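PDB 5TXE: lasso peptide isopeptidase AtxE2 from Asticcacaulis excentricus, which hydrolyses the isopeptide bond of the lasso peptides astexin-2 and astexin-3, opening these threaded substrates and converting them to linear peptides. Local coordinates for residues P37-L43 with L455-T459; V44-G50 with Q73-P79; D103-L109 with Y143-G149; E366-P371 with G442-G446. The protein carries 1 engineered substitution. One frame throughout, in Å; residues are numbered along the deposited sequence.

Interaction 1: P37-L43 with L455-T459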
loop_
_atom_site.group_PDB
_atom_site.type_symbol
_atom_site.label_atom_id
_atom_site.label_comp_id
_atom_site.label_asym_id
_atom_site.label_seq_id
_atom_site.Cartn_x
_atom_site.Cartn_y
_atom_site.Cartn_z
ATOM N N PRO A 37 -15.911 4.073 22.137
ATOM C CA PRO A 37 -15.916 3.381 20.893
ATOM C C PRO A 37 -14.775 3.919 19.972
ATOM O O PRO A 37 -14.303 5.034 20.156
ATOM C CB PRO A 37 -17.307 3.720 20.379
ATOM C CG PRO A 37 -17.486 5.154 20.804
ATOM C CD PRO A 37 -16.771 5.274 22.109
ATOM N N VAL A 38 -14.316 3.111 19.015
ATOM C CA VAL A 38 -13.418 3.587 17.977
ATOM C C VAL A 38 -14.223 4.225 16.878
ATOM O O VAL A 38 -14.993 3.538 16.163
ATOM C CB VAL A 38 -12.608 2.459 17.383
ATOM C CG1 VAL A 38 -11.688 2.984 16.289
ATOM C CG2 VAL A 38 -11.761 1.822 18.463
ATOM N N THR A 39 -14.091 5.549 16.788
ATOM C CA THR A 39 -14.833 6.362 15.823
ATOM C C THR A 39 -13.945 6.789 14.662
ATOM O O THR A 39 -12.723 6.576 14.685
ATOM C CB THR A 39 -15.348 7.618 16.481
ATOM O OG1 THR A 39 -14.233 8.356 16.937
ATOM C CG2 THR A 39 -16.275 7.271 17.670
ATOM N N PRO A 40 -14.552 7.360 13.611
ATOM C CA PRO A 40 -13.672 7.860 12.535
ATOM C C PRO A 40 -12.639 8.892 13.010
ATOM O O PRO A 40 -11.538 8.885 12.539
ATOM C CB PRO A 40 -14.648 8.514 11.568
ATOM C CG PRO A 40 -15.934 7.774 11.801
ATOM C CD PRO A 40 -15.969 7.575 13.284
ATOM N N GLU A 41 -13.003 9.717 13.979
ATOM C CA GLU A 41 -12.101 10.725 14.611
ATOM C C GLU A 41 -10.907 10.055 15.295
ATOM O O GLU A 41 -9.798 10.540 15.214
ATOM C CB GLU A 41 -12.900 11.659 15.584
ATOM C CG GLU A 41 -13.832 12.717 14.892
ATOM C CD GLU A 41 -15.119 12.134 14.219
ATOM O OE1 GLU A 41 -15.610 11.004 14.612
ATOM O OE2 GLU A 41 -15.661 12.791 13.251
ATOM N N VAL A 42 -11.135 8.904 15.922
ATOM C CA VAL A 42 -10.059 8.162 16.556
ATOM C C VAL A 42 -9.179 7.511 15.487
ATOM O O VAL A 42 -7.965 7.619 15.535
ATOM C CB VAL A 42 -10.617 7.095 17.549
ATOM C CG1 VAL A 42 -9.491 6.275 18.184
ATOM C CG2 VAL A 42 -11.421 7.783 18.652
ATOM N N LEU A 43 -9.806 6.864 14.505
ATOM C CA LEU A 43 -9.064 6.110 13.496
ATOM C C LEU A 43 -8.143 6.999 12.667
ATOM O O LEU A 43 -6.982 6.676 12.426
ATOM C CB LEU A 43 -10.043 5.395 12.577
ATOM C CG LEU A 43 -9.444 4.570 11.455
ATOM C CD1 LEU A 43 -8.590 3.454 12.057
ATOM C CD2 LEU A 43 -10.527 3.986 10.549
ATOM N N LEU A 455 -13.145 -0.553 11.650
ATOM C CA LEU A 455 -13.607 -0.624 13.023
ATOM C C LEU A 455 -14.758 0.328 13.264
ATOM O O LEU A 455 -15.739 -0.071 13.851
ATOM C CB LEU A 455 -12.419 -0.417 14.003
ATOM C CG LEU A 455 -11.215 -1.401 13.828
ATOM C CD1 LEU A 455 -10.082 -1.111 14.837
ATOM C CD2 LEU A 455 -11.685 -2.834 14.005
ATOM N N PRO A 456 -14.664 1.607 12.789
ATOM C CA PRO A 456 -15.829 2.452 12.899
ATOM C C PRO A 456 -17.089 1.912 12.245
ATOM O O PRO A 456 -18.173 2.100 12.778
ATOM C CB PRO A 456 -15.368 3.744 12.262
ATOM C CG PRO A 456 -13.885 3.758 12.456
ATOM C CD PRO A 456 -13.502 2.342 12.254
ATOM N N LEU A 457 -16.982 1.201 11.120
ATOM C CA LEU A 457 -18.179 0.585 10.539
ATOM C C LEU A 457 -18.788 -0.476 11.499
ATOM O O LEU A 457 -20.019 -0.555 11.688
ATOM C CB LEU A 457 -17.865 -0.082 9.202
ATOM C CG LEU A 457 -17.867 0.837 7.982
ATOM C CD1 LEU A 457 -17.219 0.231 6.748
ATOM C CD2 LEU A 457 -19.261 1.267 7.659
ATOM N N ALA A 458 -17.934 -1.307 12.081
ATOM C CA ALA A 458 -18.418 -2.264 13.059
ATOM C C ALA A 458 -19.041 -1.534 14.271
ATOM O O ALA A 458 -20.095 -1.904 14.720
ATOM C CB ALA A 458 -17.308 -3.159 13.511
ATOM N N THR A 459 -18.391 -0.500 14.760
ATOM C CA THR A 459 -18.930 0.275 15.832
ATOM C C THR A 459 -20.318 0.799 15.484
ATOM O O THR A 459 -21.176 0.913 16.339
ATOM C CB THR A 459 -17.981 1.397 16.202
ATOM O OG1 THR A 459 -16.757 0.830 16.723
ATOM C CG2 THR A 459 -18.604 2.318 17.200
#

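Interaction 2: V44-G50 with Q73-P79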
loop_
_atom_site.group_PDB
_atom_site.type_symbol
_atom_site.label_atom_id
_atom_site.label_comp_id
_atom_site.label_asym_id
_atom_site.label_seq_id
_atom_site.Cartn_x
_atom_site.Cartn_y
_atom_site.Cartn_z
ATOM N N VAL A 44 -8.650 8.136 12.216
ATOM C CA VAL A 44 -7.839 8.967 11.357
ATOM C C VAL A 44 -6.619 9.508 12.108
ATOM O O VAL A 44 -5.587 9.779 11.492
ATOM C CB VAL A 44 -8.656 10.106 10.706
ATOM C CG1 VAL A 44 -9.025 11.178 11.716
ATOM C CG2 VAL A 44 -7.841 10.803 9.618
ATOM N N ARG A 45 -6.702 9.622 13.433
ATOM C CA ARG A 45 -5.566 10.111 14.203
ATOM C C ARG A 45 -4.579 9.032 14.671
ATOM O O ARG A 45 -3.615 9.361 15.344
ATOM C CB ARG A 45 -6.087 10.848 15.427
ATOM C CG ARG A 45 -6.808 12.155 15.128
ATOM C CD ARG A 45 -7.365 12.741 16.419
ATOM N NE ARG A 45 -7.798 14.116 16.265
ATOM C CZ ARG A 45 -8.973 14.477 15.805
ATOM N NH1 ARG A 45 -9.855 13.567 15.414
ATOM N NH2 ARG A 45 -9.277 15.758 15.738
ATOM N N LEU A 46 -4.832 7.758 14.393
ATOM C CA LEU A 46 -3.839 6.688 14.798
ATOM C C LEU A 46 -2.578 6.840 13.994
ATOM O O LEU A 46 -2.613 6.822 12.750
ATOM C CB LEU A 46 -4.422 5.296 14.625
ATOM C CG LEU A 46 -5.600 4.956 15.556
ATOM C CD1 LEU A 46 -6.235 3.611 15.235
ATOM C CD2 LEU A 46 -5.163 4.962 17.008
ATOM N N ALA A 47 -1.463 7.051 14.691
ATOM C CA ALA A 47 -0.194 7.311 14.064
ATOM C C ALA A 47 0.313 6.093 13.326
ATOM O O ALA A 47 -0.222 4.992 13.521
ATOM C CB ALA A 47 0.807 7.709 15.116
ATOM N N ASP A 48 1.276 6.327 12.438
ATOM C CA ASP A 48 1.852 5.288 11.599
ATOM C C ASP A 48 3.374 5.498 11.478
ATOM O O ASP A 48 3.918 6.548 11.858
ATOM C CB ASP A 48 1.185 5.253 10.208
ATOM C CG ASP A 48 1.077 3.786 9.611
ATOM O OD1 ASP A 48 1.566 2.759 10.220
ATOM O OD2 ASP A 48 0.512 3.665 8.488
ATOM N N ILE A 49 4.046 4.458 11.006
ATOM C CA ILE A 49 5.478 4.459 10.779
ATOM C C ILE A 49 5.745 3.913 9.400
ATOM O O ILE A 49 5.336 2.786 9.088
ATOM C CB ILE A 49 6.175 3.532 11.794
ATOM C CG1 ILE A 49 5.988 4.063 13.207
ATOM C CG2 ILE A 49 7.647 3.420 11.471
ATOM C CD1 ILE A 49 6.276 3.044 14.299
ATOM N N GLY A 50 6.344 4.722 8.541
ATOM C CA GLY A 50 6.624 4.307 7.144
ATOM C C GLY A 50 5.420 4.411 6.201
ATOM O O GLY A 50 4.354 4.849 6.578
ATOM N N GLN A 73 10.708 7.279 11.511
ATOM C CA GLN A 73 9.753 8.385 11.401
ATOM C C GLN A 73 8.364 7.996 11.762
ATOM O O GLN A 73 7.871 6.938 11.359
ATOM C CB GLN A 73 9.750 8.954 10.001
ATOM C CG GLN A 73 8.934 10.216 9.856
ATOM C CD GLN A 73 8.684 10.503 8.385
ATOM O OE1 GLN A 73 9.180 11.519 7.799
ATOM N NE2 GLN A 73 7.959 9.561 7.740
ATOM N N VAL A 74 7.735 8.856 12.564
ATOM C CA VAL A 74 6.326 8.707 12.972
ATOM C C VAL A 74 5.509 9.793 12.312
ATOM O O VAL A 74 5.948 10.924 12.209
ATOM C CB VAL A 74 6.106 8.783 14.511
ATOM C CG1 VAL A 74 4.628 8.679 14.830
ATOM C CG2 VAL A 74 6.788 7.607 15.221
ATOM N N ARG A 75 4.354 9.406 11.804
ATOM C CA ARG A 75 3.466 10.318 11.133
ATOM C C ARG A 75 2.158 10.254 11.873
ATOM O O ARG A 75 1.627 9.170 12.171
ATOM C CB ARG A 75 3.204 9.854 9.697
ATOM C CG ARG A 75 2.179 10.706 8.974
ATOM C CD ARG A 75 1.957 10.242 7.534
ATOM N NE ARG A 75 1.370 8.916 7.450
ATOM C CZ ARG A 75 0.113 8.617 7.733
ATOM N NH1 ARG A 75 -0.766 9.539 8.100
ATOM N NH2 ARG A 75 -0.281 7.362 7.630
ATOM N N GLN A 76 1.626 11.421 12.151
ATOM C CA GLN A 76 0.337 11.493 12.763
ATOM C C GLN A 76 -0.562 12.577 12.155
ATOM O O GLN A 76 -0.222 13.747 12.067
ATOM C CB GLN A 76 0.468 11.716 14.248
ATOM C CG GLN A 76 -0.886 11.505 14.944
ATOM C CD GLN A 76 -0.762 11.234 16.409
ATOM O OE1 GLN A 76 0.334 11.023 16.955
ATOM N NE2 GLN A 76 -1.878 11.246 17.062
ATOM N N ALA A 77 -1.755 12.161 11.789
ATOM C CA ALA A 77 -2.650 13.012 11.004
ATOM C C ALA A 77 -3.551 13.820 11.907
ATOM O O ALA A 77 -4.080 13.302 12.903
ATOM C CB ALA A 77 -3.491 12.132 10.067
ATOM N N ASP A 78 -3.791 15.064 11.506
ATOM C CA ASP A 78 -4.668 15.957 12.252
ATOM C C ASP A 78 -5.673 16.530 11.287
ATOM O O ASP A 78 -5.314 17.353 10.454
ATOM C CB ASP A 78 -3.870 17.088 12.903
ATOM C CG ASP A 78 -4.779 18.070 13.705
ATOM O OD1 ASP A 78 -6.038 17.972 13.676
ATOM O OD2 ASP A 78 -4.223 18.946 14.399
ATOM N N PRO A 79 -6.936 16.113 11.400
ATOM C CA PRO A 79 -7.963 16.494 10.439
ATOM C C PRO A 79 -8.529 17.893 10.663
ATOM O O PRO A 79 -9.130 18.448 9.759
ATOM C CB PRO A 79 -9.030 15.425 10.616
ATOM C CG PRO A 79 -8.863 14.967 12.012
ATOM C CD PRO A 79 -7.414 15.115 12.359
HETATM O O HOH W 1 -2.683 9.595 11.801
HETATM O O HOH W 2 -7.250 17.518 16.111
HETATM O O HOH W 3 1.368 5.316 6.620
HETATM O O HOH W 4 6.282 7.741 9.035
HETATM O O HOH W 5 3.821 7.286 7.980
#

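Interaction 3: D103-L109 with Y143-G149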
loop_
_atom_site.group_PDB
_atom_site.type_symbol
_atom_site.label_atom_id
_atom_site.label_comp_id
_atom_site.label_asym_id
_atom_site.label_seq_id
_atom_site.Cartn_x
_atom_site.Cartn_y
_atom_site.Cartn_z
ATOM N N ASP A 103 13.732 15.365 15.587
ATOM C CA ASP A 103 13.291 16.392 14.632
ATOM C C ASP A 103 11.776 16.304 14.598
ATOM O O ASP A 103 11.220 15.231 14.862
ATOM C CB ASP A 103 13.831 16.150 13.211
ATOM C CG ASP A 103 13.475 17.299 12.235
ATOM O OD1 ASP A 103 13.236 18.429 12.727
ATOM O OD2 ASP A 103 13.448 17.093 10.976
ATOM N N VAL A 104 11.118 17.433 14.385
ATOM C CA VAL A 104 9.695 17.483 14.229
ATOM C C VAL A 104 9.471 18.395 13.044
ATOM O O VAL A 104 10.119 19.441 12.919
ATOM C CB VAL A 104 8.984 18.074 15.442
ATOM C CG1 VAL A 104 7.469 18.214 15.171
ATOM C CG2 VAL A 104 9.181 17.191 16.668
ATOM N N GLY A 105 8.608 17.989 12.128
ATOM C CA GLY A 105 8.269 18.854 10.973
ATOM C C GLY A 105 8.479 18.224 9.607
ATOM O O GLY A 105 8.954 17.093 9.458
ATOM N N GLY A 106 8.093 18.980 8.597
ATOM C CA GLY A 106 8.166 18.559 7.233
ATOM C C GLY A 106 6.776 18.357 6.629
ATOM O O GLY A 106 5.789 18.181 7.345
ATOM N N GLU A 107 6.765 18.376 5.295
ATOM C CA GLU A 107 5.588 18.155 4.495
ATOM C C GLU A 107 5.480 16.678 4.072
ATOM O O GLU A 107 6.484 15.952 4.032
ATOM C CB GLU A 107 5.668 19.001 3.244
ATOM C CG GLU A 107 5.426 20.485 3.447
ATOM C CD GLU A 107 5.685 21.319 2.183
ATOM O OE1 GLU A 107 6.383 20.902 1.254
ATOM O OE2 GLU A 107 5.210 22.464 2.103
ATOM N N TYR A 108 4.272 16.271 3.679
ATOM C CA TYR A 108 4.013 14.927 3.205
ATOM C C TYR A 108 4.752 14.763 1.911
ATOM O O TYR A 108 4.476 15.431 0.956
ATOM C CB TYR A 108 2.521 14.709 3.049
ATOM C CG TYR A 108 2.028 13.315 2.782
ATOM C CD1 TYR A 108 2.094 12.782 1.507
ATOM C CD2 TYR A 108 1.382 12.595 3.751
ATOM C CE1 TYR A 108 1.571 11.550 1.218
ATOM C CE2 TYR A 108 0.854 11.319 3.480
ATOM C CZ TYR A 108 0.955 10.793 2.220
ATOM O OH TYR A 108 0.466 9.536 1.874
ATOM N N LEU A 109 5.733 13.866 1.927
ATOM C CA LEU A 109 6.637 13.638 0.810
ATOM C C LEU A 109 6.160 12.422 0.003
ATOM O O LEU A 109 6.162 11.288 0.484
ATOM C CB LEU A 109 8.053 13.440 1.335
ATOM C CG LEU A 109 9.211 13.666 0.388
ATOM C CD1 LEU A 109 10.527 13.476 1.111
ATOM C CD2 LEU A 109 9.188 12.750 -0.818
ATOM N N TYR A 143 18.704 12.300 6.537
ATOM C CA TYR A 143 17.440 11.782 6.014
ATOM C C TYR A 143 16.846 12.843 5.140
ATOM O O TYR A 143 17.204 14.033 5.240
ATOM C CB TYR A 143 16.477 11.421 7.141
ATOM C CG TYR A 143 16.192 12.558 8.100
ATOM C CD1 TYR A 143 17.047 12.813 9.144
ATOM C CD2 TYR A 143 15.074 13.398 7.956
ATOM C CE1 TYR A 143 16.825 13.858 10.023
ATOM C CE2 TYR A 143 14.864 14.471 8.828
ATOM C CZ TYR A 143 15.753 14.691 9.853
ATOM O OH TYR A 143 15.619 15.707 10.746
ATOM N N LEU A 144 15.964 12.421 4.245
ATOM C CA LEU A 144 15.221 13.342 3.391
ATOM C C LEU A 144 14.009 13.951 4.111
ATOM O O LEU A 144 13.388 13.302 4.942
ATOM C CB LEU A 144 14.699 12.603 2.156
ATOM C CG LEU A 144 15.753 11.848 1.343
ATOM C CD1 LEU A 144 15.061 11.162 0.182
ATOM C CD2 LEU A 144 16.823 12.794 0.866
ATOM N N ARG A 145 13.714 15.199 3.790
ATOM C CA ARG A 145 12.583 15.907 4.358
ATOM C C ARG A 145 12.221 17.053 3.480
ATOM O O ARG A 145 13.085 17.779 2.970
ATOM C CB ARG A 145 12.905 16.392 5.766
ATOM C CG ARG A 145 12.059 17.572 6.208
ATOM C CD ARG A 145 12.236 17.972 7.666
ATOM N NE ARG A 145 11.558 19.243 7.906
ATOM C CZ ARG A 145 11.348 19.794 9.110
ATOM N NH1 ARG A 145 11.860 19.268 10.232
ATOM N NH2 ARG A 145 10.651 20.923 9.161
ATOM N N GLN A 146 10.915 17.201 3.255
ATOM C CA GLN A 146 10.384 18.215 2.349
ATOM C C GLN A 146 9.816 19.449 3.092
ATOM O O GLN A 146 9.047 19.296 4.036
ATOM C CB GLN A 146 9.254 17.596 1.544
ATOM C CG GLN A 146 8.657 18.531 0.507
ATOM C CD GLN A 146 7.606 17.833 -0.378
ATOM O OE1 GLN A 146 7.856 16.780 -0.959
ATOM N NE2 GLN A 146 6.441 18.434 -0.492
ATOM N N ASP A 147 10.169 20.652 2.630
ATOM C CA ASP A 147 9.564 21.889 3.119
ATOM C C ASP A 147 9.452 22.831 1.952
ATOM O O ASP A 147 10.375 22.941 1.115
ATOM C CB ASP A 147 10.386 22.556 4.226
ATOM C CG ASP A 147 10.495 21.706 5.488
ATOM O OD1 ASP A 147 11.448 20.894 5.607
ATOM O OD2 ASP A 147 9.653 21.876 6.392
ATOM N N GLN A 148 8.319 23.536 1.867
ATOM C CA GLN A 148 8.052 24.417 0.716
ATOM C C GLN A 148 8.228 23.717 -0.621
ATOM O O GLN A 148 8.759 24.290 -1.587
ATOM C CB GLN A 148 8.945 25.682 0.670
ATOM C CG GLN A 148 8.449 26.857 1.468
ATOM C CD GLN A 148 8.624 26.620 2.925
ATOM O OE1 GLN A 148 9.722 26.262 3.379
ATOM N NE2 GLN A 148 7.542 26.802 3.689
ATOM N N GLY A 149 7.755 22.493 -0.705
ATOM C CA GLY A 149 7.743 21.828 -1.993
ATOM C C GLY A 149 9.093 21.265 -2.380
ATOM O O GLY A 149 9.218 20.759 -3.454
HETATM O O HOH W 6 11.116 22.376 11.551
HETATM O O HOH W 7 9.015 15.650 4.840
#

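Interaction 4: E366-P371 with G442-G446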
loop_
_atom_site.group_PDB
_atom_site.type_symbol
_atom_site.label_atom_id
_atom_site.label_comp_id
_atom_site.label_asym_id
_atom_site.label_seq_id
_atom_site.Cartn_x
_atom_site.Cartn_y
_atom_site.Cartn_z
ATOM N N GLU A 366 2.399 -5.326 12.990
ATOM C CA GLU A 366 0.986 -4.990 13.092
ATOM C C GLU A 366 0.125 -6.214 12.943
ATOM O O GLU A 366 0.573 -7.213 12.408
ATOM C CB GLU A 366 0.598 -3.914 12.052
ATOM C CG GLU A 366 0.901 -4.265 10.653
ATOM C CD GLU A 366 0.391 -3.218 9.679
ATOM O OE1 GLU A 366 -0.855 -3.114 9.571
ATOM O OE2 GLU A 366 1.213 -2.566 8.982
ATOM N N SER A 367 -1.090 -6.132 13.469
ATOM C CA SER A 367 -2.044 -7.183 13.301
ATOM C C SER A 367 -3.425 -6.575 13.437
ATOM O O SER A 367 -3.556 -5.363 13.619
ATOM C CB SER A 367 -1.790 -8.322 14.310
ATOM O OG SER A 367 -2.132 -7.929 15.614
ATOM N N ALA A 368 -4.447 -7.413 13.381
ATOM C CA ALA A 368 -5.796 -6.949 13.130
ATOM C C ALA A 368 -6.164 -5.803 14.027
ATOM O O ALA A 368 -6.762 -4.826 13.539
ATOM C CB ALA A 368 -6.807 -8.078 13.287
ATOM N N LEU A 369 -5.864 -5.940 15.317
ATOM C CA LEU A 369 -6.229 -4.929 16.303
ATOM C C LEU A 369 -5.034 -4.235 16.885
ATOM O O LEU A 369 -5.164 -3.539 17.873
ATOM C CB LEU A 369 -7.070 -5.527 17.421
ATOM C CG LEU A 369 -8.438 -6.014 16.954
ATOM C CD1 LEU A 369 -9.199 -6.651 18.125
ATOM C CD2 LEU A 369 -9.285 -4.903 16.368
ATOM N N GLN A 370 -3.908 -4.306 16.196
ATOM C CA GLN A 370 -2.676 -3.641 16.627
ATOM C C GLN A 370 -2.114 -2.822 15.492
ATOM O O GLN A 370 -1.592 -3.361 14.545
ATOM C CB GLN A 370 -1.621 -4.717 16.997
ATOM C CG GLN A 370 -0.223 -4.194 17.279
ATOM C CD GLN A 370 -0.248 -3.305 18.492
ATOM O OE1 GLN A 370 -0.495 -3.796 19.565
ATOM N NE2 GLN A 370 -0.081 -1.976 18.316
ATOM N N PRO A 371 -2.200 -1.504 15.578
ATOM C CA PRO A 371 -1.571 -0.660 14.565
ATOM C C PRO A 371 -0.072 -0.776 14.624
ATOM O O PRO A 371 0.480 -1.258 15.594
ATOM C CB PRO A 371 -1.977 0.779 14.919
ATOM C CG PRO A 371 -2.814 0.687 16.135
ATOM C CD PRO A 371 -2.977 -0.743 16.569
ATOM N N GLY A 442 -2.824 -7.033 8.042
ATOM C CA GLY A 442 -2.256 -6.187 9.086
ATOM C C GLY A 442 -3.383 -5.566 9.848
ATOM O O GLY A 442 -4.433 -6.191 10.028
ATOM N N PHE A 443 -3.147 -4.334 10.297
ATOM C CA PHE A 443 -4.096 -3.634 11.134
ATOM C C PHE A 443 -5.356 -3.305 10.322
ATOM O O PHE A 443 -5.263 -2.904 9.189
ATOM C CB PHE A 443 -3.439 -2.398 11.729
ATOM C CG PHE A 443 -4.370 -1.529 12.455
ATOM C CD1 PHE A 443 -5.134 -2.032 13.515
ATOM C CD2 PHE A 443 -4.539 -0.167 12.062
ATOM C CE1 PHE A 443 -6.074 -1.210 14.174
ATOM C CE2 PHE A 443 -5.456 0.661 12.732
ATOM C CZ PHE A 443 -6.227 0.141 13.792
ATOM N N LEU A 444 -6.514 -3.559 10.888
ATOM C CA LEU A 444 -7.787 -3.229 10.227
ATOM C C LEU A 444 -8.028 -1.738 10.309
ATOM O O LEU A 444 -8.541 -1.252 11.309
ATOM C CB LEU A 444 -8.908 -3.976 10.912
ATOM C CG LEU A 444 -8.790 -5.519 10.797
ATOM C CD1 LEU A 444 -9.888 -6.176 11.603
ATOM C CD2 LEU A 444 -8.828 -6.031 9.388
ATOM N N ARG A 445 -7.581 -1.000 9.289
ATOM C CA ARG A 445 -7.634 0.464 9.301
ATOM C C ARG A 445 -8.696 0.863 8.265
ATOM O O ARG A 445 -9.878 0.949 8.631
ATOM C CB ARG A 445 -6.249 1.026 9.030
ATOM C CG ARG A 445 -6.084 2.531 9.033
ATOM C CD ARG A 445 -4.689 3.097 8.772
ATOM N NE ARG A 445 -3.732 2.917 9.828
ATOM C CZ ARG A 445 -3.477 3.819 10.752
ATOM N NH1 ARG A 445 -4.175 4.933 10.842
ATOM N NH2 ARG A 445 -2.555 3.548 11.623
ATOM N N GLY A 446 -8.321 1.033 6.997
ATOM C CA GLY A 446 -9.288 1.488 5.974
ATOM C C GLY A 446 -9.284 0.637 4.721
ATOM O O GLY A 446 -9.812 1.031 3.673
HETATM O O HOH W 8 -2.872 -1.855 8.019
#

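Interaction 1: P37-L43 with L455-T459
Pro-456, in the helix 454-459, presses its ring into the chain between Val-38 and Leu-43, and its atoms can be followed one by one. CB lies 4.0 Å from Pro-40 CD, the two proline rings sliding past each other in opposite directions. CG sits against the backbone, 3.7 Å from Thr-39 C. CD closes the ring against Leu-43, whose CD2 is 3.8 Å away. That methyl gets there because Leu-43 CG is anti to the backbone N (chi1 179°), and the leucine chain crosses the proline at about a right angle. At the base of the ring, Pro-456 CA makes a CA-H...O contact of 3.5 Å with Val-38 O. Beside it Val-38 CG1 touches Leu-455 CB at 4.2 Å, and Pro-37 CB meets the methyl CG2 of Thr-459 at 3.7 Å. The Thr-459 hydroxyl turns back to donate to Leu-455 O of its own helix, which also accepts from Thr-459 N. Across the contact, Thr-39 is the N-cap of the helix starting at Pro-40, its OG1 weakly holding Val-42 N. Helix 454-459 belongs to the crossover between strands 431-436 and 463-467 of the α/β-hydrolase sheet; the N-terminal arm packs against it, with Pro-40 and Leu-43 also touching helix 643-662.

Interaction 2: V44-G50 with Q73-P79
Asp-48 O takes the N-H of Arg-75 at 2.9 Å (168°) and also a CA-H...O contact from Val-74. The return bond, from Asp-48 N to Arg-75 O, is likewise 2.9 Å, making this a hydrogen-bonded antiparallel pair: the short strand 48-49 joins strand 69-78 of the first β-propeller blade. Beyond the backbone, the side chains of the same two residues form a long salt bridge, Asp-48 OD2 to Arg-75 NH2 at 3.9 Å, their flat groups 76° apart. A water bridges these two atoms, while Arg-75 NH1 bonds to Asn-84. Ala-47 and Ile-49 both set their side chains against Val-74. At the other end the Arg-45 chain runs extended from CG to NE, laying one guanidinium face over Pro-79, with CG of the proline 3.8 Å from CZ. NH1 binds Glu-41 O, and NH2 reaches Asp-78 OD1 through a water, that oxygen also accepting from Val-80 N. With an alanine in place of Arg-45, Pro-79 would probably lose the guanidinium lying over its ring, and Glu-41 O and the bridging water would each lose a donor. Another water donates to Val-44 O and Leu-46 O and accepts from Ala-77 N at 2.7 Å.

Interaction 3: D103-L109 with Y143-G149
Asp-103 OD2 is gripped twice: the Tyr-143 hydroxyl donates to it at 2.6 Å from above the carboxylate plane, and Arg-145 NH1 at 2.8 Å from the syn side. Carboxylate and guanidinium are turned only 19° from each other. Next, Val-104 O receives the same NH1 at 3.2 Å, the donor lying above the carbonyl plane. Gly-105 then passes over the guanidinium, its C 3.3 Å from Arg-145 CZ; a CB on this residue would run into NH2. Gly-106 continues over the same face, so the backbone of the glycine pair covers a flat charged group. Arg-145 reaches beneath them with its chain extended from CG to NE, and its NE and NH2 hold Asp-147 side-on, one to each carboxylate oxygen. Glu-107 N bonds to Gln-146 O at 2.8 Å. The Glu-107 carboxylate stands nearly perpendicular to the Gln-146 amide, and its OE1 accepts from Gly-149 N at 2.9 Å on the syn side and from Gln-146 NE2 at 3.0 Å on the anti side. Tyr-108 turns away, its OH bonding to Gly-125 O, and Leu-109 CG rests 3.7 Å from Gln-146 OE1. The contact fastens the exit from the last strand of the first propeller blade to strand 140-147 of the next. A methionine in place of Arg-145 would probably leave Asp-103 and Asp-147 without their shared counter-charge. One cation between two carboxylates, with a cation-pi contact to Trp-154 besides, is likely to keep both acids ionised.

Interaction 4: E366-P371 with G442-G446
Glu-366 holds CG between its backbone N and carbonyl carbon (chi1 56°) and then runs extended, which carries OE1 to Phe-443 N. The bond is short and almost straight, 2.7 Å and 178°, and it uses the anti lone pair of the oxygen. Phe-443 CG is anti to its own N (chi1 173°), which slides the ring beneath Pro-371: Pro-371 CB stands 4.0 Å from the ring centroid in a CH-pi contact, and Pro-371 CA is 3.6 Å from Phe-443 CG. A CB on Gly-442 would clash with Glu-366 OE1. The first segment rounds a type I beta turn, Ser-367 to Gln-370, in the last propeller blade, while 442-446 is a loop of the hydrolase domain, so the contact spans the domain boundary. Ala-368 O, in the turn, accepts from Leu-444 N at 2.9 Å, and Ala-368 CB touches Leu-444 CD1 at 4.0 Å. Ser-367 O lies at the edge of the Phe-443 ring and takes a CA-H...O contact of 3.1 Å from Phe-443 CA. A water donates to both Glu-366 OE1 and Phe-443 O, while the other carboxylate oxygen, OE2, forms a salt bridge with Arg-372 and accepts from Gln-352.

Overall arrangement
Interactions 1, 2 and 4 meet around the seam between propeller and hydrolase domain. Leu-455 of interaction 1 packs on Leu-369, Phe-443 and Leu-444 of interaction 4, and Arg-445 of interaction 4 reaches Leu-46 O of interaction 2 in a probable hydrogen bond. Interactions 1 and 2 share one continuous run of chain. Interaction 2 is buried and interactions 1 and 4 partly so, whereas interaction 3 lies at the surface, though it reaches the same blade sheet as interaction 2, without touching it. Chemistry follows place: apolar, proline-rich packing in interaction 1, backbone pairing with waters in 2, a salt-bridge network in 3, and carboxylate-to-amide bonding with an aromatic contact in 4.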